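Local coordinates for succinylglutamate desuccinylase (Chromobacterium violaceum, PDB 1YW4), which probably hydrolyses N-succinylglutamate to succinate and glutamate, the last step of arginine breakdown by the AST pathway, using one zinc ion per subunit, at residues 50-55 with 145-150. Sequence-based numbering, arbitrary orientation.
Sequences LLSCGV and HYDLHT. With ZN (zinc ion), chain C.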
loop_
_atom_site.group_PDB
_atom_site.type_symbol
_atom_site.label_atom_id
_atom_site.label_comp_id
_atom_site.label_asym_id
_atom_site.label_seq_id
_atom_site.Cartn_x
_atom_site.Cartn_y
_atom_site.Cartn_z
ATOM N N LEU A 50 26.814 0.084 15.031
ATOM C CA LEU A 50 26.566 1.249 15.875
ATOM C C LEU A 50 25.352 0.942 16.744
ATOM O O LEU A 50 24.266 0.693 16.226
ATOM C CB LEU A 50 26.272 2.490 15.025
ATOM C CG LEU A 50 25.786 3.726 15.799
ATOM C CD1 LEU A 50 26.807 4.082 16.864
ATOM C CD2 LEU A 50 25.571 4.906 14.850
ATOM N N LEU A 51 25.542 0.922 18.057
ATOM C CA LEU A 51 24.434 0.689 18.971
ATOM C C LEU A 51 24.263 1.959 19.800
ATOM O O LEU A 51 25.172 2.377 20.520
ATOM C CB LEU A 51 24.719 -0.479 19.915
ATOM C CG LEU A 51 25.059 -1.860 19.320
ATOM C CD1 LEU A 51 25.261 -2.852 20.470
ATOM C CD2 LEU A 51 23.949 -2.334 18.397
ATOM N N SER A 52 23.106 2.584 19.682
ATOM C CA SER A 52 22.857 3.776 20.463
ATOM C C SER A 52 21.688 3.470 21.392
ATOM O O SER A 52 20.744 2.771 21.017
ATOM C CB SER A 52 22.559 4.969 19.548
ATOM O OG SER A 52 21.473 4.710 18.679
ATOM N N CYS A 53 21.782 3.954 22.626
ATOM C CA CYS A 53 20.731 3.736 23.611
ATOM C C CYS A 53 20.653 4.966 24.489
ATOM O O CYS A 53 21.568 5.783 24.489
ATOM C CB CYS A 53 21.040 2.504 24.468
ATOM S SG CYS A 53 22.625 2.549 25.325
ATOM N N GLY A 54 19.561 5.117 25.228
ATOM C CA GLY A 54 19.460 6.284 26.078
ATOM C C GLY A 54 19.260 7.580 25.311
ATOM O O GLY A 54 19.601 8.643 25.821
ATOM N N VAL A 55 18.762 7.508 24.076
ATOM C CA VAL A 55 18.473 8.733 23.330
ATOM C C VAL A 55 17.438 9.423 24.223
ATOM O O VAL A 55 17.415 10.653 24.352
ATOM C CB VAL A 55 17.870 8.424 21.934
ATOM C CG1 VAL A 55 17.162 9.655 21.375
ATOM C CG2 VAL A 55 18.992 8.011 20.973
ATOM N N HIS A 145 23.216 -0.026 12.186
ATOM C CA HIS A 145 22.864 0.856 13.286
ATOM C C HIS A 145 21.518 0.500 13.908
ATOM O O HIS A 145 20.494 0.514 13.233
ATOM C CB HIS A 145 22.818 2.303 12.798
ATOM C CG HIS A 145 22.366 3.274 13.843
ATOM N ND1 HIS A 145 22.494 3.029 15.194
ATOM C CD2 HIS A 145 21.821 4.507 13.736
ATOM C CE1 HIS A 145 22.050 4.072 15.872
ATOM N NE2 HIS A 145 21.636 4.982 15.010
ATOM N N TYR A 146 21.529 0.171 15.193
ATOM C CA TYR A 146 20.299 -0.153 15.891
ATOM C C TYR A 146 20.184 0.850 17.020
ATOM O O TYR A 146 21.020 0.902 17.928
ATOM C CB TYR A 146 20.339 -1.576 16.447
ATOM C CG TYR A 146 20.612 -2.611 15.380
ATOM C CD1 TYR A 146 19.667 -2.892 14.390
ATOM C CD2 TYR A 146 21.841 -3.263 15.328
ATOM C CE1 TYR A 146 19.945 -3.800 13.366
ATOM C CE2 TYR A 146 22.134 -4.171 14.315
ATOM C CZ TYR A 146 21.186 -4.434 13.338
ATOM O OH TYR A 146 21.484 -5.320 12.327
ATOM N N ASP A 147 19.168 1.695 16.907
ATOM C CA ASP A 147 18.904 2.699 17.915
ATOM C C ASP A 147 17.843 2.025 18.788
ATOM O O ASP A 147 16.710 1.809 18.360
ATOM C CB ASP A 147 18.388 3.979 17.257
ATOM C CG ASP A 147 18.184 5.091 18.253
ATOM O OD1 ASP A 147 18.920 5.096 19.271
ATOM O OD2 ASP A 147 17.302 5.947 18.018
ATOM N N LEU A 148 18.249 1.674 20.004
ATOM C CA LEU A 148 17.416 0.956 20.967
ATOM C C LEU A 148 16.540 1.826 21.871
ATOM O O LEU A 148 17.039 2.695 22.571
ATOM C CB LEU A 148 18.323 0.074 21.829
ATOM C CG LEU A 148 19.443 -0.635 21.059
ATOM C CD1 LEU A 148 20.239 -1.568 21.986
ATOM C CD2 LEU A 148 18.822 -1.433 19.919
ATOM N N HIS A 149 15.237 1.544 21.870
ATOM C CA HIS A 149 14.269 2.297 22.655
ATOM C C HIS A 149 13.282 1.393 23.397
ATOM O O HIS A 149 13.180 0.197 23.116
ATOM C CB HIS A 149 13.444 3.208 21.726
ATOM C CG HIS A 149 14.236 4.294 21.064
ATOM N ND1 HIS A 149 14.086 5.625 21.385
ATOM C CD2 HIS A 149 15.163 4.250 20.077
ATOM C CE1 HIS A 149 14.881 6.357 20.626
ATOM N NE2 HIS A 149 15.547 5.546 19.823
ATOM N N THR A 150 12.582 1.974 24.365
ATOM C CA THR A 150 11.502 1.297 25.087
ATOM C C THR A 150 10.457 2.406 25.202
ATOM O O THR A 150 10.740 3.557 24.859
ATOM C CB THR A 150 11.900 0.727 26.491
ATOM O OG1 THR A 150 12.641 1.695 27.241
ATOM C CG2 THR A 150 12.714 -0.566 26.336
HETATM ZN ZN ZN C . 12.351 6.321 22.777
HETATM O O HOH W 1 17.665 2.947 25.449
HETATM O O HOH W 2 18.157 5.266 22.057
HETATM O O HOH W 3 10.367 5.109 22.633
#
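S52 and D147 meet on one face of the neighbouring parallel strands 48-53 and 143-151, near the centre of the chain. With S52 OG turned between its backbone N and carbonyl carbon (chi1 56°), it is aimed across the gap between the strands and donates to D147 OD1 at 2.6 Å, from above the carboxylate plane. On the same face L50 and H145 lie side by side: L50 CD2 sits over the middle of the imidazole, 3.6 Å from its centroid, a CH-pi contact. The ring's edge is engaged too, ND1 donating to L50 O at 3.1 Å from above the carbonyl plane. That oxygen also accepts Y146 N; S52 N to Y146 O and L148 N to S52 O continue the pairing. On the opposite face L51 CD2 touches the ring edge of Y146, whose OH is hydrogen-bonded to Q176 OE1. V55 CG2 packs on D147 OD1, and a water joins V55 N, D147 OD1 and L148 O. D147 OD2 accepts H149 NE2 at 2.5 Å, in the imidazole plane, though NE2 stands well above the carboxylate plane. Across the ring, H149 ND1 binds zinc at 2.3 Å with H56, E59 and a water, near the probable catalytic E214: the zinc-exopeptidase-like AspA/AstE site. D147 is thus second-shell: S52 and water hold one oxygen, the other and the zinc bond jointly hold the imidazole's rotation, and its charge probably strengthens H149 as a ligand.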